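Local coordinates for 2,3-dihydroxybenzoate-AMP ligase (Mycobacterium smegmatis, PDB 5KEI), which belongs to the ANL superfamily of enzymes, with a large AMP-binding domain and a small C-terminal domain, at residues L134-F137 with A138-S142; R439-D443 with G444-G448; H516-L519 with E520-V524. All coordinates share one frame; numbering follows the deposited sequence.

Contact 1 of 3, residues L134-F137 with A138-S142; sequences LTHF and AEVSS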
loop_
_atom_site.group_PDB
_atom_site.type_symbol
_atom_site.label_atom_id
_atom_site.label_comp_id
_atom_site.label_asym_id
_atom_site.label_seq_id
_atom_site.Cartn_x
_atom_site.Cartn_y
_atom_site.Cartn_z
ATOM N N LEU A 134 -3.526 -13.461 -5.388
ATOM C CA LEU A 134 -2.211 -13.793 -5.907
ATOM C C LEU A 134 -2.244 -14.054 -7.409
ATOM O O LEU A 134 -1.329 -13.649 -8.142
ATOM C CB LEU A 134 -1.627 -15.006 -5.170
ATOM C CG LEU A 134 -1.165 -14.812 -3.711
ATOM C CD1 LEU A 134 0.037 -15.699 -3.377
ATOM C CD2 LEU A 134 -0.862 -13.350 -3.359
ATOM N N THR A 135 -3.306 -14.712 -7.867
ATOM C CA THR A 135 -3.488 -14.994 -9.295
ATOM C C THR A 135 -3.576 -13.708 -10.107
ATOM O O THR A 135 -2.869 -13.539 -11.096
ATOM C CB THR A 135 -4.744 -15.853 -9.527
ATOM O OG1 THR A 135 -4.407 -17.217 -9.276
ATOM C CG2 THR A 135 -5.265 -15.720 -10.945
ATOM N N HIS A 136 -4.435 -12.801 -9.669
ATOM C CA HIS A 136 -4.562 -11.492 -10.295
ATOM C C HIS A 136 -3.254 -10.690 -10.202
ATOM O O HIS A 136 -2.869 -10.038 -11.171
ATOM C CB HIS A 136 -5.723 -10.727 -9.656
ATOM C CG HIS A 136 -5.867 -9.320 -10.149
ATOM N ND1 HIS A 136 -6.368 -9.018 -11.400
ATOM C CD2 HIS A 136 -5.604 -8.141 -9.551
ATOM C CE1 HIS A 136 -6.390 -7.708 -11.552
ATOM N NE2 HIS A 136 -5.933 -7.146 -10.448
ATOM N N PHE A 137 -2.568 -10.744 -9.055
ATOM C CA PHE A 137 -1.248 -10.089 -8.926
ATOM C C PHE A 137 -0.227 -10.644 -9.943
ATOM O O PHE A 137 0.455 -9.873 -10.612
ATOM C CB PHE A 137 -0.688 -10.218 -7.499
ATOM C CG PHE A 137 -1.501 -9.485 -6.457
ATOM C CD1 PHE A 137 -2.322 -8.432 -6.815
ATOM C CD2 PHE A 137 -1.452 -9.861 -5.127
ATOM C CE1 PHE A 137 -3.088 -7.765 -5.863
ATOM C CE2 PHE A 137 -2.208 -9.205 -4.170
ATOM C CZ PHE A 137 -3.032 -8.153 -4.544
ATOM N N ALA A 138 -0.145 -11.968 -10.067
ATOM C CA ALA A 138 0.744 -12.613 -11.048
ATOM C C ALA A 138 0.488 -12.117 -12.465
ATOM O O ALA A 138 1.427 -11.791 -13.200
ATOM C CB ALA A 138 0.587 -14.134 -11.001
ATOM N N GLU A 139 -0.790 -12.075 -12.836
ATOM C CA GLU A 139 -1.222 -11.548 -14.125
ATOM C C GLU A 139 -0.844 -10.083 -14.334
ATOM O O GLU A 139 -0.363 -9.714 -15.404
ATOM C CB GLU A 139 -2.737 -11.713 -14.277
ATOM C CG GLU A 139 -3.184 -12.124 -15.669
ATOM C CD GLU A 139 -4.398 -13.050 -15.647
ATOM O OE1 GLU A 139 -5.286 -12.881 -14.774
ATOM O OE2 GLU A 139 -4.455 -13.957 -16.509
ATOM N N VAL A 140 -1.058 -9.245 -13.324
ATOM C CA VAL A 140 -0.791 -7.816 -13.482
ATOM C C VAL A 140 0.727 -7.548 -13.550
ATOM O O VAL A 140 1.187 -6.722 -14.343
ATOM C CB VAL A 140 -1.446 -6.993 -12.341
ATOM C CG1 VAL A 140 -1.047 -5.521 -12.429
ATOM C CG2 VAL A 140 -2.971 -7.118 -12.393
ATOM N N SER A 141 1.498 -8.282 -12.748
ATOM C CA SER A 141 2.932 -8.038 -12.618
ATOM C C SER A 141 3.805 -8.840 -13.582
ATOM O O SER A 141 5.011 -8.584 -13.669
ATOM C CB SER A 141 3.395 -8.336 -11.183
ATOM O OG SER A 141 3.121 -9.679 -10.818
ATOM N N SER A 142 3.218 -9.812 -14.278
ATOM C CA SER A 142 4.009 -10.762 -15.078
ATOM C C SER A 142 5.074 -11.428 -14.209
ATOM O O SER A 142 6.189 -11.665 -14.661
ATOM C CB SER A 142 4.677 -10.072 -16.280
ATOM O OG SER A 142 3.704 -9.517 -17.151
#
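His136 and Val140 meet one turn apart near the C-terminal end of helix 131-141, an alpha helix of the AMP-binding domain. Val140 sends its CG2 methyl over one face of the imidazole, 3.7 Å from the centroid of the His136 ring, a CH-pi contact offset toward the NE2-CE1 side of the ring. With CG anti to the backbone N (chi1 175°), the ring of His136 swings forward along the helix to the methyl, and NE2 is weakly hydrogen-bonded to Pro220 O beyond. Beneath this pair runs the ordinary i to i+4 ladder, including Val140 N to His136 O at 2.9 Å. On the buried side, Phe137 packs against Leu99 and Leu222, which belong to strands 97-101 and 222-226, and meets His129 edge-to-face. Phe137 O lies in the last turn, just before Ser142 leaves the helix with positive phi, and takes two bonds from one residue. Ser141 N approaches nearly straight onto the carbonyl at 2.9 Å, while the hydroxyl, folded back over its own backbone at chi1 59°, donates from above the carbonyl plane, with Ser141 OG 2.7 Å from Phe137 O.

Contact 2 of 3, residues R439-D443 with G444-G448; sequences RRFAD and GPLAG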
loop_
_atom_site.group_PDB
_atom_site.type_symbol
_atom_site.label_atom_id
_atom_site.label_comp_id
_atom_site.label_asym_id
_atom_site.label_seq_id
_atom_site.Cartn_x
_atom_site.Cartn_y
_atom_site.Cartn_z
ATOM N N ARG A 439 -11.350 16.964 6.392
ATOM C CA ARG A 439 -11.319 18.417 6.472
ATOM C C ARG A 439 -9.989 18.814 7.071
ATOM O O ARG A 439 -9.416 18.062 7.863
ATOM C CB ARG A 439 -12.487 18.969 7.293
ATOM C CG ARG A 439 -12.527 18.501 8.713
ATOM C CD ARG A 439 -13.835 18.882 9.357
ATOM N NE ARG A 439 -13.862 18.503 10.763
ATOM C CZ ARG A 439 -14.758 18.951 11.638
ATOM N NH1 ARG A 439 -15.708 19.792 11.239
ATOM N NH2 ARG A 439 -14.708 18.564 12.910
ATOM N N ARG A 440 -9.474 19.961 6.637
ATOM C CA ARG A 440 -8.283 20.558 7.225
ATOM C C ARG A 440 -8.736 21.761 8.023
ATOM O O ARG A 440 -9.306 22.700 7.463
ATOM C CB ARG A 440 -7.280 20.969 6.158
ATOM C CG ARG A 440 -6.093 21.768 6.705
ATOM C CD ARG A 440 -5.018 21.977 5.635
ATOM N NE ARG A 440 -5.620 22.227 4.326
ATOM C CZ ARG A 440 -4.964 22.158 3.170
ATOM N NH1 ARG A 440 -3.670 21.850 3.156
ATOM N NH2 ARG A 440 -5.606 22.391 2.027
ATOM N N PHE A 441 -8.524 21.722 9.333
ATOM C CA PHE A 441 -8.927 22.832 10.193
ATOM C C PHE A 441 -8.216 24.122 9.767
ATOM O O PHE A 441 -6.993 24.131 9.550
ATOM C CB PHE A 441 -8.632 22.515 11.662
ATOM C CG PHE A 441 -9.337 21.291 12.176
ATOM C CD1 PHE A 441 -10.658 21.361 12.593
ATOM C CD2 PHE A 441 -8.675 20.075 12.262
ATOM C CE1 PHE A 441 -11.316 20.233 13.072
ATOM C CE2 PHE A 441 -9.325 18.943 12.739
ATOM C CZ PHE A 441 -10.645 19.019 13.144
ATOM N N ALA A 442 -8.980 25.204 9.634
ATOM C CA ALA A 442 -8.416 26.481 9.180
ATOM C C ALA A 442 -8.123 27.433 10.345
ATOM O O ALA A 442 -7.427 28.424 10.177
ATOM C CB ALA A 442 -9.358 27.151 8.177
ATOM N N ASP A 443 -8.648 27.109 11.522
ATOM C CA ASP A 443 -8.596 27.997 12.682
ATOM C C ASP A 443 -8.536 27.152 13.973
ATOM O O ASP A 443 -8.774 25.945 13.939
ATOM C CB ASP A 443 -9.821 28.930 12.666
ATOM C CG ASP A 443 -9.829 29.935 13.810
ATOM O OD1 ASP A 443 -8.768 30.152 14.447
ATOM O OD2 ASP A 443 -10.913 30.512 14.076
ATOM N N GLY A 444 -8.203 27.779 15.100
ATOM C CA GLY A 444 -8.110 27.079 16.365
ATOM C C GLY A 444 -6.746 26.456 16.612
ATOM O O GLY A 444 -5.800 26.681 15.841
ATOM N N PRO A 445 -6.635 25.657 17.691
ATOM C CA PRO A 445 -5.384 24.971 18.054
ATOM C C PRO A 445 -5.076 23.764 17.163
ATOM O O PRO A 445 -3.935 23.281 17.171
ATOM C CB PRO A 445 -5.629 24.538 19.504
ATOM C CG PRO A 445 -7.117 24.406 19.614
ATOM C CD PRO A 445 -7.700 25.451 18.695
ATOM N N LEU A 446 -6.073 23.306 16.401
ATOM C CA LEU A 446 -5.897 22.185 15.472
ATOM C C LEU A 446 -5.658 22.682 14.053
ATOM O O LEU A 446 -5.707 21.902 13.101
ATOM C CB LEU A 446 -7.117 21.253 15.489
ATOM C CG LEU A 446 -7.630 20.772 16.851
ATOM C CD1 LEU A 446 -8.785 19.802 16.674
ATOM C CD2 LEU A 446 -6.513 20.149 17.692
ATOM N N ALA A 447 -5.395 23.976 13.917
ATOM C CA ALA A 447 -5.178 24.586 12.606
ATOM C C ALA A 447 -4.000 23.957 11.865
ATOM O O ALA A 447 -2.939 23.746 12.441
ATOM C CB ALA A 447 -4.955 26.083 12.755
ATOM N N GLY A 448 -4.190 23.674 10.579
ATOM C CA GLY A 448 -3.139 23.076 9.767
ATOM C C GLY A 448 -3.261 21.565 9.676
ATOM O O GLY A 448 -2.672 20.929 8.794
HETATM O O HOH W 1 -8.902 23.842 15.916
#
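Phe441 and Gly448 hold the two ends of a loop together by a nearly linear backbone bond, Gly448 N to Phe441 O at 3.0 Å, and within it Gly444 to Ala447 form a type I beta turn. Together they make the connection of a beta hairpin between the antiparallel strands 432-440 and 450-455. The turn's own bond, from Ala447 N to Gly444 O, is weak, and the same Phe441 carbonyl is also approached by the CA-H of Ala447. A water braces the interior, donating to Asp443 O and accepting from Leu446 N, at 2.9 Å from each.

Phe441 and Leu446 are the side chains that carry the contact. They run side by side and point the same way, with the leucine lying over one face of the phenyl ring. Leu446 CB is 3.8 Å from Phe441 CD2, near the CB end of the ring, and farther out Leu446 CD1 reaches CE2 and CZ, offset toward the rim. In Phe441 a chi1 of -60° sets CG opposite the carbonyl carbon, turning the ring to the leucine while the carbonyl remains directed at Gly448. Gly444 N lies 2.5 Å from Asp443 OD1, well above the carboxylate plane and with an N-H approach of 136°; this bond between adjoining residues is very short and bent, and its strength is doubtful. Gly444 and Gly448 both have positive phi, backbone angles readily reached by glycine.

The loop is on the surface, but Leu446 rests on Val371 and Asn374 of helix 369-374. At the strand end, Arg440 touches Ile386 and Ile388 of strand 385-389, while Arg439 forms a salt bridge with Glu451 on the adjoining strand 450-455.

Contact 3 of 3, residues H516-L519 with E520-V524; sequences HAHL and EQRGV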
loop_
_atom_site.group_PDB
_atom_site.type_symbol
_atom_site.label_atom_id
_atom_site.label_comp_id
_atom_site.label_asym_id
_atom_site.label_seq_id
_atom_site.Cartn_x
_atom_site.Cartn_y
_atom_site.Cartn_z
ATOM N N HIS A 516 -25.337 -9.336 -16.021
ATOM C CA HIS A 516 -26.041 -9.891 -14.857
ATOM C C HIS A 516 -25.442 -11.234 -14.418
ATOM O O HIS A 516 -25.237 -11.476 -13.233
ATOM C CB HIS A 516 -27.538 -10.064 -15.157
ATOM C CG HIS A 516 -28.379 -8.881 -14.787
ATOM N ND1 HIS A 516 -29.408 -8.954 -13.868
ATOM C CD2 HIS A 516 -28.350 -7.595 -15.209
ATOM C CE1 HIS A 516 -29.970 -7.768 -13.748
ATOM N NE2 HIS A 516 -29.345 -6.921 -14.549
ATOM N N ALA A 517 -25.168 -12.111 -15.375
ATOM C CA ALA A 517 -24.522 -13.388 -15.069
ATOM C C ALA A 517 -23.148 -13.179 -14.410
ATOM O O ALA A 517 -22.791 -13.873 -13.456
ATOM C CB ALA A 517 -24.383 -14.221 -16.332
ATOM N N HIS A 518 -22.386 -12.218 -14.929
ATOM C CA HIS A 518 -21.066 -11.888 -14.385
ATOM C C HIS A 518 -21.173 -11.372 -12.962
ATOM O O HIS A 518 -20.343 -11.696 -12.109
ATOM C CB HIS A 518 -20.365 -10.845 -15.265
ATOM C CG HIS A 518 -19.048 -10.377 -14.724
ATOM N ND1 HIS A 518 -17.854 -11.000 -15.024
ATOM C CD2 HIS A 518 -18.738 -9.343 -13.903
ATOM C CE1 HIS A 518 -16.868 -10.369 -14.412
ATOM N NE2 HIS A 518 -17.377 -9.361 -13.725
ATOM N N LEU A 519 -22.195 -10.558 -12.703
ATOM C CA LEU A 519 -22.409 -10.036 -11.355
ATOM C C LEU A 519 -22.791 -11.116 -10.344
ATOM O O LEU A 519 -22.429 -11.019 -9.175
ATOM C CB LEU A 519 -23.483 -8.952 -11.366
ATOM C CG LEU A 519 -23.057 -7.720 -12.151
ATOM C CD1 LEU A 519 -24.071 -6.620 -11.966
ATOM C CD2 LEU A 519 -21.668 -7.276 -11.716
ATOM N N GLU A 520 -23.525 -12.133 -10.789
ATOM C CA GLU A 520 -23.995 -13.187 -9.896
ATOM C C GLU A 520 -22.857 -14.132 -9.487
ATOM O O GLU A 520 -22.749 -14.527 -8.323
ATOM C CB GLU A 520 -25.126 -13.976 -10.560
ATOM C CG GLU A 520 -25.580 -15.179 -9.759
ATOM C CD GLU A 520 -26.538 -16.057 -10.536
ATOM O OE1 GLU A 520 -26.515 -15.993 -11.786
ATOM O OE2 GLU A 520 -27.311 -16.806 -9.896
ATOM N N GLN A 521 -22.012 -14.480 -10.453
ATOM C CA GLN A 521 -20.814 -15.283 -10.198
ATOM C C GLN A 521 -19.868 -14.608 -9.192
ATOM O O GLN A 521 -19.102 -15.290 -8.507
ATOM C CB GLN A 521 -20.064 -15.561 -11.505
ATOM C CG GLN A 521 -20.848 -16.409 -12.515
ATOM C CD GLN A 521 -21.130 -17.827 -12.010
ATOM O OE1 GLN A 521 -22.229 -18.120 -11.520
ATOM N NE2 GLN A 521 -20.143 -18.716 -12.143
ATOM N N ARG A 522 -19.929 -13.276 -9.106
ATOM C CA ARG A 522 -19.091 -12.522 -8.175
ATOM C C ARG A 522 -19.783 -12.303 -6.828
ATOM O O ARG A 522 -19.200 -11.730 -5.913
ATOM C CB ARG A 522 -18.695 -11.169 -8.784
ATOM C CG ARG A 522 -17.908 -11.276 -10.100
ATOM C CD ARG A 522 -17.332 -9.928 -10.518
ATOM N NE ARG A 522 -16.656 -9.277 -9.398
ATOM C CZ ARG A 522 -15.401 -9.533 -9.055
ATOM N NH1 ARG A 522 -14.703 -10.415 -9.761
ATOM N NH2 ARG A 522 -14.849 -8.912 -8.024
ATOM N N GLY A 523 -21.033 -12.745 -6.717
ATOM C CA GLY A 523 -21.761 -12.662 -5.463
ATOM C C GLY A 523 -22.674 -11.461 -5.269
ATOM O O GLY A 523 -23.019 -11.133 -4.144
ATOM N N VAL A 524 -23.068 -10.799 -6.350
ATOM C CA VAL A 524 -24.000 -9.675 -6.248
ATOM C C VAL A 524 -25.446 -10.177 -6.366
ATOM O O VAL A 524 -25.782 -10.911 -7.292
ATOM C CB VAL A 524 -23.713 -8.614 -7.333
ATOM C CG1 VAL A 524 -24.544 -7.352 -7.106
ATOM C CG2 VAL A 524 -22.230 -8.285 -7.357
#
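A Schellman motif ends helix 512-521 in the C-terminal domain, and Leu519 and Val524 close it. Leu519 O receives Val524 N at 2.9 Å, reaching across the positive-phi residue Gly523, whose own N bonds to Glu520 O at 2.9 Å. A further, weak bond comes to Leu519 O from Arg522 N. The same carbonyl is thus shared between the last turn of the helix and the chain that leaves it. Alongside these bonds Leu519 CB lies 4.1 Å from Val524 CB, the apolar contact that accompanies the reversal. Gly523, with phi 96°, takes the positive-phi position of the motif that glycine commonly fills.

On another side of the same last turn, His518 and Arg522 lie side by side and point the same way. The arginine's methylene chain does the touching: CD sits 3.3 Å from His518 NE2, and CG lies over one face of the ring, offset toward its rim. The guanidinium and imidazole planes are only 18° apart, but the guanidinium has moved on past the ring. The imidazole is brought there by chi1 of 176°, which puts CG opposite the backbone N. Arg522 bends at chi3, directing NE to His475 ND1, while His518 NE2 is hydrogen-bonded to Thr478 OG1, so each polar end has its partner in helix 469-477 or just beyond it.

Leu519, buried, packs on Leu472 and Leu476 of that helix, and His516 NE2 bonds to Pro530 O on the way to the next strand. The backward bonds, the positive-phi glycine and the apolar contact between the residues flanking the reversal are the signature of a Schellman motif, which here ends the helix of the beta-alpha-beta unit made by strand 498-505, helix 512-521 and strand 532-535.

Along the chain the three contacts follow in series, each a local one. Contact 1 lies on helix 131-141 of the AMP-binding domain, contact 2 in the loop joining strands 432-440 and 450-455 of a four-stranded antiparallel sheet, and contact 3 at the end of helix 512-521 in the C-terminal domain. Contacts 1 and 3, though in different domains, come near one another: their centres are 22 Å apart and their nearest atoms about 9 Å, so the two domains approach here without these segments touching. Contact 2 is remote, its centre 42 Å from that of contact 1, on the opposite side of the chain's centre, and 45 Å from that of contact 3.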